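Local structure of aspartate semialdehyde dehydrogenase (Francisella tularensis subsp. tularensis, 4WOJ) at residues 31-35 with 36-40; 81-84 with 85-89; 204-207 with 208-212. The protein probably catalyses the NADPH-dependent reductive dephosphorylation of L-aspartyl-4-phosphate to L-aspartate-semialdehyde, a shared step on the way to lysine, methionine and threonine. All blocks are in the same frame, centred on the assembly; numbering follows the deposited sequence.

Contact 1. Residues 31-35 with 36-40; sequences KDFDC and ILPTF
F33 and I36 meet where the chain leaves a turn and becomes a strand. K31, the first residue beyond helix 18-30, has positive phi (58°) and closes that helix with a Schellman motif. A type I beta turn follows from K31 to D34, its D34 N to K31 O hydrogen bond measuring 3.2 Å. The next link is looser: I36 N reaches F33 O at 3.4 Å, a weak hydrogen bond, and from L37 onward the backbone is extended.

The F33 ring runs over the start of the strand and touches three side chains in succession. Its CD1 lies 3.7 Å from I36 CD1 and 3.4 Å from P38 CG, while F33 CE1 comes within 3.9 Å of F40 CZ. All three approach the ring obliquely, and the two phenylalanines reach toward each other from opposite directions. I36 carries CG1 between its backbone N and carbonyl carbon (chi1 56°), which swings that branch back over the turn, 3.2 Å from F33 O, and brings CD1 to the ring.

The cluster is continued by F53, Y57 and M27 around F33, and by F12, W15 and M24 around F40. D32 turns its carboxylate elsewhere, to a salt bridge with R362. Strand 36-42 pairs in parallel with strand 8-13, L37 and T39 bonding to backbone of L8, V10 and F12. A capped helix, a tight turn and a parallel strand beside the first one make up the beta-alpha-beta crossover that opens a Rossmann-type nucleotide-binding domain.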
loop_
_atom_site.group_PDB
_atom_site.type_symbol
_atom_site.label_atom_id
_atom_site.label_comp_id
_atom_site.label_asym_id
_atom_site.label_seq_id
_atom_site.Cartn_x
_atom_site.Cartn_y
_atom_site.Cartn_z
ATOM N N LYS B 31 -32.662 11.436 -9.407
ATOM C CA LYS B 31 -33.683 11.944 -10.360
ATOM C C LYS B 31 -33.049 12.907 -11.371
ATOM O O LYS B 31 -33.673 13.879 -11.797
ATOM C CB LYS B 31 -34.814 12.677 -9.630
ATOM C CG LYS B 31 -35.348 12.008 -8.381
ATOM C CD LYS B 31 -36.073 13.042 -7.528
ATOM C CE LYS B 31 -37.246 12.463 -6.749
ATOM N NZ LYS B 31 -38.389 12.239 -7.674
ATOM N N ASP B 32 -31.813 12.631 -11.759
ATOM C CA ASP B 32 -31.122 13.482 -12.727
ATOM C C ASP B 32 -31.586 13.341 -14.190
ATOM O O ASP B 32 -31.229 14.158 -15.019
ATOM C CB ASP B 32 -29.616 13.285 -12.624
ATOM C CG ASP B 32 -29.030 13.923 -11.378
ATOM O OD1 ASP B 32 -29.585 14.913 -10.843
ATOM O OD2 ASP B 32 -27.993 13.421 -10.930
ATOM N N PHE B 33 -32.406 12.345 -14.503
ATOM C CA PHE B 33 -33.060 12.305 -15.832
ATOM C C PHE B 33 -34.290 13.212 -15.954
ATOM O O PHE B 33 -34.752 13.481 -17.053
ATOM C CB PHE B 33 -33.399 10.867 -16.241
ATOM C CG PHE B 33 -32.180 10.019 -16.478
ATOM C CD1 PHE B 33 -31.367 10.242 -17.563
ATOM C CD2 PHE B 33 -31.829 9.021 -15.590
ATOM C CE1 PHE B 33 -30.220 9.491 -17.769
ATOM C CE2 PHE B 33 -30.690 8.260 -15.791
ATOM C CZ PHE B 33 -29.879 8.493 -16.887
ATOM N N ASP B 34 -34.795 13.715 -14.832
ATOM C CA ASP B 34 -36.080 14.424 -14.825
ATOM C C ASP B 34 -36.257 15.519 -15.877
ATOM O O ASP B 34 -37.339 15.620 -16.471
ATOM C CB ASP B 34 -36.442 14.947 -13.431
ATOM C CG ASP B 34 -36.886 13.836 -12.494
ATOM O OD1 ASP B 34 -36.604 12.661 -12.777
ATOM O OD2 ASP B 34 -37.508 14.119 -11.465
ATOM N N CYS B 35 -35.234 16.319 -16.134
ATOM C CA CYS B 35 -35.438 17.507 -16.988
ATOM C C CYS B 35 -34.543 17.559 -18.201
ATOM O O CYS B 35 -34.070 18.622 -18.598
ATOM C CB CYS B 35 -35.262 18.772 -16.162
ATOM S SG CYS B 35 -36.424 18.813 -14.796
ATOM N N ILE B 36 -34.341 16.400 -18.799
ATOM C CA ILE B 36 -33.495 16.263 -19.956
ATOM C C ILE B 36 -34.072 15.204 -20.868
ATOM O O ILE B 36 -34.896 14.391 -20.437
ATOM C CB ILE B 36 -32.084 15.820 -19.526
ATOM C CG1 ILE B 36 -32.161 14.517 -18.715
ATOM C CG2 ILE B 36 -31.400 16.899 -18.692
ATOM C CD1 ILE B 36 -30.850 13.781 -18.644
ATOM N N LEU B 37 -33.629 15.203 -22.119
ATOM C CA LEU B 37 -34.028 14.175 -23.089
ATOM C C LEU B 37 -32.850 13.234 -23.350
ATOM O O LEU B 37 -32.036 13.465 -24.243
ATOM C CB LEU B 37 -34.552 14.817 -24.398
ATOM C CG LEU B 37 -35.682 15.848 -24.210
ATOM C CD1 LEU B 37 -36.111 16.508 -25.516
ATOM C CD2 LEU B 37 -36.876 15.184 -23.532
ATOM N N PRO B 38 -32.746 12.164 -22.572
ATOM C CA PRO B 38 -31.567 11.346 -22.738
ATOM C C PRO B 38 -31.551 10.603 -24.056
ATOM O O PRO B 38 -32.601 10.265 -24.584
ATOM C CB PRO B 38 -31.650 10.351 -21.578
ATOM C CG PRO B 38 -32.630 10.938 -20.631
ATOM C CD PRO B 38 -33.611 11.647 -21.509
ATOM N N THR B 39 -30.355 10.370 -24.573
ATOM C CA THR B 39 -30.148 9.488 -25.695
ATOM C C THR B 39 -28.919 8.659 -25.393
ATOM O O THR B 39 -27.918 9.184 -24.943
ATOM C CB THR B 39 -29.975 10.284 -26.990
ATOM O OG1 THR B 39 -31.182 11.005 -27.253
ATOM C CG2 THR B 39 -29.657 9.378 -28.158
ATOM N N PHE B 40 -28.998 7.372 -25.676
ATOM C CA PHE B 40 -27.990 6.439 -25.250
ATOM C C PHE B 40 -27.236 5.882 -26.436
ATOM O O PHE B 40 -27.800 5.167 -27.260
ATOM C CB PHE B 40 -28.640 5.332 -24.405
ATOM C CG PHE B 40 -28.988 5.804 -23.030
ATOM C CD1 PHE B 40 -28.006 5.873 -22.043
ATOM C CD2 PHE B 40 -30.254 6.290 -22.744
ATOM C CE1 PHE B 40 -28.305 6.348 -20.785
ATOM C CE2 PHE B 40 -30.544 6.793 -21.492
ATOM C CZ PHE B 40 -29.564 6.815 -20.512
#

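Contact 2. Residues 81-84 with 85-89; sequences GEYT and KEIHH
The Y83 ring and the I87 side chain meet one turn apart on helix 81-93, with I87 CB over one face of the ring. The two side chains run at a slant to each other; the modelled approach of the I87 CD1 methyl is doubtful in detail, so the evidence for packing is the placement over the face. With CG anti to the backbone N (chi1 179°), the tyrosine directs its ring to where Y64 meets it edge-to-face, and its hydroxyl is bonded to A63 O. The H88 ring is approached obliquely by T84 CG2, and W100 packs against it edge-to-face.

T84 and H88 lie side by side and point the same way, T84 CG2 resting 3.8 Å from H88 CB. The backbone here is helical, slightly distorted at I87 (phi -117°): H88 N bonds T84 O at 3.0 Å, K85 N bonds G81 O at 2.8 Å and E86 N bonds E82 O at 3.0 Å. I87 N is held less firmly, by a weak bond to Y83 O at 3.1 Å and another weak one to T84 O at 3.4 Å.

T84 OG1 has both D102 OD2 and G80 O within hydrogen-bonding reach, two acceptors for its one proton, and H88 NE2 bonds D135 OD1. The chemistry is therefore two-sided, with apolar contact between side chains one turn apart and hydrogen bonds at their ends that tie this crossover helix to its neighbours; D135 would probably increase the basicity of the H88 imidazole.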
loop_
_atom_site.group_PDB
_atom_site.type_symbol
_atom_site.label_atom_id
_atom_site.label_comp_id
_atom_site.label_asym_id
_atom_site.label_seq_id
_atom_site.Cartn_x
_atom_site.Cartn_y
_atom_site.Cartn_z
ATOM N N GLY B 81 -10.151 7.488 -23.675
ATOM C CA GLY B 81 -9.346 8.391 -24.469
ATOM C C GLY B 81 -9.202 8.010 -25.932
ATOM O O GLY B 81 -9.094 8.894 -26.786
ATOM N N GLU B 82 -9.204 6.715 -26.246
ATOM C CA GLU B 82 -9.180 6.289 -27.678
ATOM C C GLU B 82 -10.404 6.835 -28.403
ATOM O O GLU B 82 -10.329 7.241 -29.562
ATOM C CB GLU B 82 -9.120 4.764 -27.863
ATOM C CG GLU B 82 -7.835 4.098 -27.376
ATOM C CD GLU B 82 -7.471 2.859 -28.196
ATOM O OE1 GLU B 82 -7.996 1.762 -27.891
ATOM O OE2 GLU B 82 -6.668 2.981 -29.159
ATOM N N TYR B 83 -11.524 6.856 -27.695
ATOM C CA TYR B 83 -12.787 7.311 -28.251
ATOM C C TYR B 83 -12.837 8.806 -28.287
ATOM O O TYR B 83 -13.334 9.391 -29.233
ATOM C CB TYR B 83 -13.963 6.780 -27.427
ATOM C CG TYR B 83 -15.325 7.243 -27.930
ATOM C CD1 TYR B 83 -16.001 6.539 -28.911
ATOM C CD2 TYR B 83 -15.940 8.374 -27.405
ATOM C CE1 TYR B 83 -17.250 6.949 -29.355
ATOM C CE2 TYR B 83 -17.182 8.797 -27.848
ATOM C CZ TYR B 83 -17.834 8.085 -28.820
ATOM O OH TYR B 83 -19.079 8.488 -29.262
ATOM N N THR B 84 -12.353 9.447 -27.244
ATOM C CA THR B 84 -12.318 10.901 -27.250
ATOM C C THR B 84 -11.404 11.367 -28.366
ATOM O O THR B 84 -11.657 12.374 -29.006
ATOM C CB THR B 84 -11.808 11.462 -25.919
ATOM O OG1 THR B 84 -12.614 10.942 -24.855
ATOM C CG2 THR B 84 -11.866 12.984 -25.917
ATOM N N LYS B 85 -10.339 10.610 -28.583
ATOM C CA LYS B 85 -9.379 10.917 -29.628
ATOM C C LYS B 85 -9.922 10.774 -31.025
ATOM O O LYS B 85 -9.657 11.602 -31.893
ATOM C CB LYS B 85 -8.150 10.050 -29.478
ATOM C CG LYS B 85 -7.006 10.842 -28.885
ATOM C CD LYS B 85 -5.699 10.099 -29.076
ATOM C CE LYS B 85 -5.222 9.501 -27.756
ATOM N NZ LYS B 85 -4.769 8.096 -27.922
ATOM N N GLU B 86 -10.702 9.732 -31.239
ATOM C CA GLU B 86 -11.307 9.526 -32.534
ATOM C C GLU B 86 -12.292 10.647 -32.821
ATOM O O GLU B 86 -12.366 11.163 -33.924
ATOM C CB GLU B 86 -12.047 8.185 -32.527
ATOM C CG GLU B 86 -13.016 7.955 -33.683
ATOM C CD GLU B 86 -12.450 7.012 -34.716
ATOM O OE1 GLU B 86 -11.808 6.015 -34.315
ATOM O OE2 GLU B 86 -12.633 7.280 -35.924
ATOM N N ILE B 87 -13.045 11.036 -31.809
ATOM C CA ILE B 87 -14.341 11.640 -32.091
ATOM C C ILE B 87 -14.547 13.054 -31.678
ATOM O O ILE B 87 -15.342 13.744 -32.312
ATOM C CB ILE B 87 -15.480 10.819 -31.476
ATOM C CG1 ILE B 87 -15.913 9.789 -32.495
ATOM C CG2 ILE B 87 -16.678 11.703 -31.161
ATOM C CD1 ILE B 87 -16.465 8.542 -31.882
ATOM N N HIS B 88 -13.900 13.471 -30.602
ATOM C CA HIS B 88 -14.145 14.807 -30.104
ATOM C C HIS B 88 -13.741 15.864 -31.140
ATOM O O HIS B 88 -14.480 16.827 -31.352
ATOM C CB HIS B 88 -13.431 15.002 -28.772
ATOM C CG HIS B 88 -13.442 16.408 -28.278
ATOM N ND1 HIS B 88 -12.409 17.279 -28.526
ATOM C CD2 HIS B 88 -14.348 17.094 -27.538
ATOM C CE1 HIS B 88 -12.686 18.453 -27.981
ATOM N NE2 HIS B 88 -13.860 18.367 -27.378
ATOM N N HIS B 89 -12.598 15.670 -31.790
ATOM C CA HIS B 89 -12.102 16.648 -32.766
ATOM C C HIS B 89 -12.995 16.732 -34.009
ATOM O O HIS B 89 -13.242 17.832 -34.523
ATOM C CB HIS B 89 -10.650 16.360 -33.165
ATOM C CG HIS B 89 -10.479 15.106 -33.962
ATOM N ND1 HIS B 89 -10.450 13.851 -33.385
ATOM C CD2 HIS B 89 -10.335 14.913 -35.295
ATOM C CE1 HIS B 89 -10.279 12.943 -34.329
ATOM N NE2 HIS B 89 -10.210 13.560 -35.495
#

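Contact 3. Residues 204-207 with 208-212; sequences ILRE and LSKDS
Helix 198-209, in the dimerisation domain, runs out in this contact, and E207 and K210 form a salt bridge three residues apart at its C-terminal end. K210 NZ lies 2.9 Å from E207 OE2 and meets that oxygen from above the carboxylate plane, 45° out of it. The two side chains cross at a slant: E207 is bent at chi2 (-53°), which folds its carboxylate back toward the lysine instead of letting it extend.

R206 lies alongside K210 and points the same way, with R206 CG 4.0 Å from K210 CE. Their charges are near each other too, K210 NZ standing at the guanidinium edge, 4.2 Å from R206 NE. E207 on K210 and E202, which forms a salt bridge with R206 NH1, would probably offset much of this repulsion.

The backbone records the end of the helix. L208 N bonds I204 O at 3.0 Å and S209 N bonds L205 O at 2.7 Å, this second one with a C=O...N angle of 165°. Beyond it the spacing shortens to three residues: K210 N makes a weak bond to E207 O at 3.3 Å, and D211 N bonds L208 O.

S209 OG lies 2.8 Å from R206 O and is also hydrogen-bonded to Q321 of the second subunit; which oxygen takes its proton is not settled. L182 of that subunit packs on L205, while L208 rests on L188 and I191 of helix 175-191 in its own chain. Such a change from i to i+4 bonding to i to i+3 is typical of a helix C-terminus, and this one touches both helix 175-191 and the second subunit of the homodimer.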
loop_
_atom_site.group_PDB
_atom_site.type_symbol
_atom_site.label_atom_id
_atom_site.label_comp_id
_atom_site.label_asym_id
_atom_site.label_seq_id
_atom_site.Cartn_x
_atom_site.Cartn_y
_atom_site.Cartn_z
ATOM N N ILE B 204 4.366 -22.487 -3.297
ATOM C CA ILE B 204 3.554 -23.045 -4.382
ATOM C C ILE B 204 2.743 -21.980 -5.078
ATOM O O ILE B 204 2.694 -21.943 -6.303
ATOM C CB ILE B 204 2.628 -24.179 -3.880
ATOM C CG1 ILE B 204 3.424 -25.496 -3.711
ATOM C CG2 ILE B 204 1.488 -24.437 -4.849
ATOM C CD1 ILE B 204 2.856 -26.426 -2.646
ATOM N N LEU B 205 2.099 -21.116 -4.298
ATOM C CA LEU B 205 1.325 -19.997 -4.873
ATOM C C LEU B 205 2.251 -19.086 -5.625
ATOM O O LEU B 205 1.985 -18.697 -6.771
ATOM C CB LEU B 205 0.637 -19.165 -3.793
ATOM C CG LEU B 205 -0.317 -19.851 -2.837
ATOM C CD1 LEU B 205 -0.931 -18.845 -1.888
ATOM C CD2 LEU B 205 -1.400 -20.571 -3.607
ATOM N N ARG B 206 3.356 -18.751 -4.958
ATOM C CA ARG B 206 4.324 -17.840 -5.536
ATOM C C ARG B 206 4.801 -18.320 -6.907
ATOM O O ARG B 206 4.752 -17.562 -7.874
ATOM C CB ARG B 206 5.508 -17.613 -4.610
ATOM C CG ARG B 206 6.438 -16.540 -5.153
ATOM C CD ARG B 206 7.436 -16.090 -4.115
ATOM N NE ARG B 206 8.636 -16.925 -4.162
ATOM C CZ ARG B 206 9.059 -17.726 -3.191
ATOM N NH1 ARG B 206 8.420 -17.817 -2.049
ATOM N NH2 ARG B 206 10.164 -18.430 -3.363
ATOM N N GLU B 207 5.228 -19.575 -7.000
ATOM C CA GLU B 207 5.699 -20.107 -8.285
ATOM C C GLU B 207 4.567 -20.191 -9.309
ATOM O O GLU B 207 4.776 -19.864 -10.479
ATOM C CB GLU B 207 6.383 -21.471 -8.124
ATOM C CG GLU B 207 7.707 -21.418 -7.366
ATOM C CD GLU B 207 8.695 -20.399 -7.961
ATOM O OE1 GLU B 207 8.898 -20.394 -9.207
ATOM O OE2 GLU B 207 9.268 -19.590 -7.186
ATOM N N LEU B 208 3.382 -20.602 -8.879
ATOM C CA LEU B 208 2.226 -20.669 -9.804
ATOM C C LEU B 208 1.889 -19.266 -10.348
ATOM O O LEU B 208 1.615 -19.099 -11.556
ATOM C CB LEU B 208 1.006 -21.298 -9.133
ATOM C CG LEU B 208 -0.189 -21.652 -10.064
ATOM C CD1 LEU B 208 0.197 -22.646 -11.158
ATOM C CD2 LEU B 208 -1.368 -22.231 -9.285
ATOM N N SER B 209 1.934 -18.261 -9.468
ATOM C CA SER B 209 1.546 -16.899 -9.860
ATOM C C SER B 209 2.357 -16.406 -11.062
ATOM O O SER B 209 1.856 -15.628 -11.894
ATOM C CB SER B 209 1.687 -15.918 -8.684
ATOM O OG SER B 209 3.017 -15.495 -8.501
ATOM N N LYS B 210 3.606 -16.861 -11.135
ATOM C CA LYS B 210 4.535 -16.479 -12.215
ATOM C C LYS B 210 4.339 -17.157 -13.565
ATOM O O LYS B 210 4.917 -16.703 -14.544
ATOM C CB LYS B 210 5.967 -16.728 -11.783
ATOM C CG LYS B 210 6.479 -15.634 -10.872
ATOM C CD LYS B 210 7.879 -15.923 -10.339
ATOM C CE LYS B 210 7.773 -16.266 -8.871
ATOM N NZ LYS B 210 8.988 -16.925 -8.330
ATOM N N ASP B 211 3.573 -18.238 -13.618
ATOM C CA ASP B 211 3.290 -18.923 -14.903
ATOM C C ASP B 211 2.122 -18.307 -15.680
ATOM O O ASP B 211 0.950 -18.539 -15.361
ATOM C CB ASP B 211 2.975 -20.414 -14.675
ATOM C CG ASP B 211 3.132 -21.247 -15.948
ATOM O OD1 ASP B 211 3.362 -20.676 -17.054
ATOM O OD2 ASP B 211 3.028 -22.487 -15.840
ATOM N N SER B 212 2.451 -17.548 -16.721
ATOM C CA SER B 212 1.429 -16.871 -17.545
ATOM C C SER B 212 0.538 -17.790 -18.351
ATOM O O SER B 212 -0.439 -17.347 -18.941
ATOM C CB SER B 212 2.075 -15.902 -18.528
ATOM O OG SER B 212 3.427 -15.704 -18.220
#

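In the fold
Contacts 1 and 2 both belong to the nucleotide-binding domain, their centres about 24 Å apart and their nearest atoms about 9 Å apart without touching; contact 3 lies in the dimerisation domain, its centre about 49 Å from that of contact 1 and across the chain's centre from it. Contact 1 is mostly buried and apolar, joining a turn to a sheet strand. Contact 2 is partly buried, mixing ring packing with hydrogen-bonded side-chain ends within one helix of the same parallel-sheet domain. Contact 3, also partly buried, adds a salt bridge to the backbone bonds at a helix end, and among the three it alone meets the second subunit.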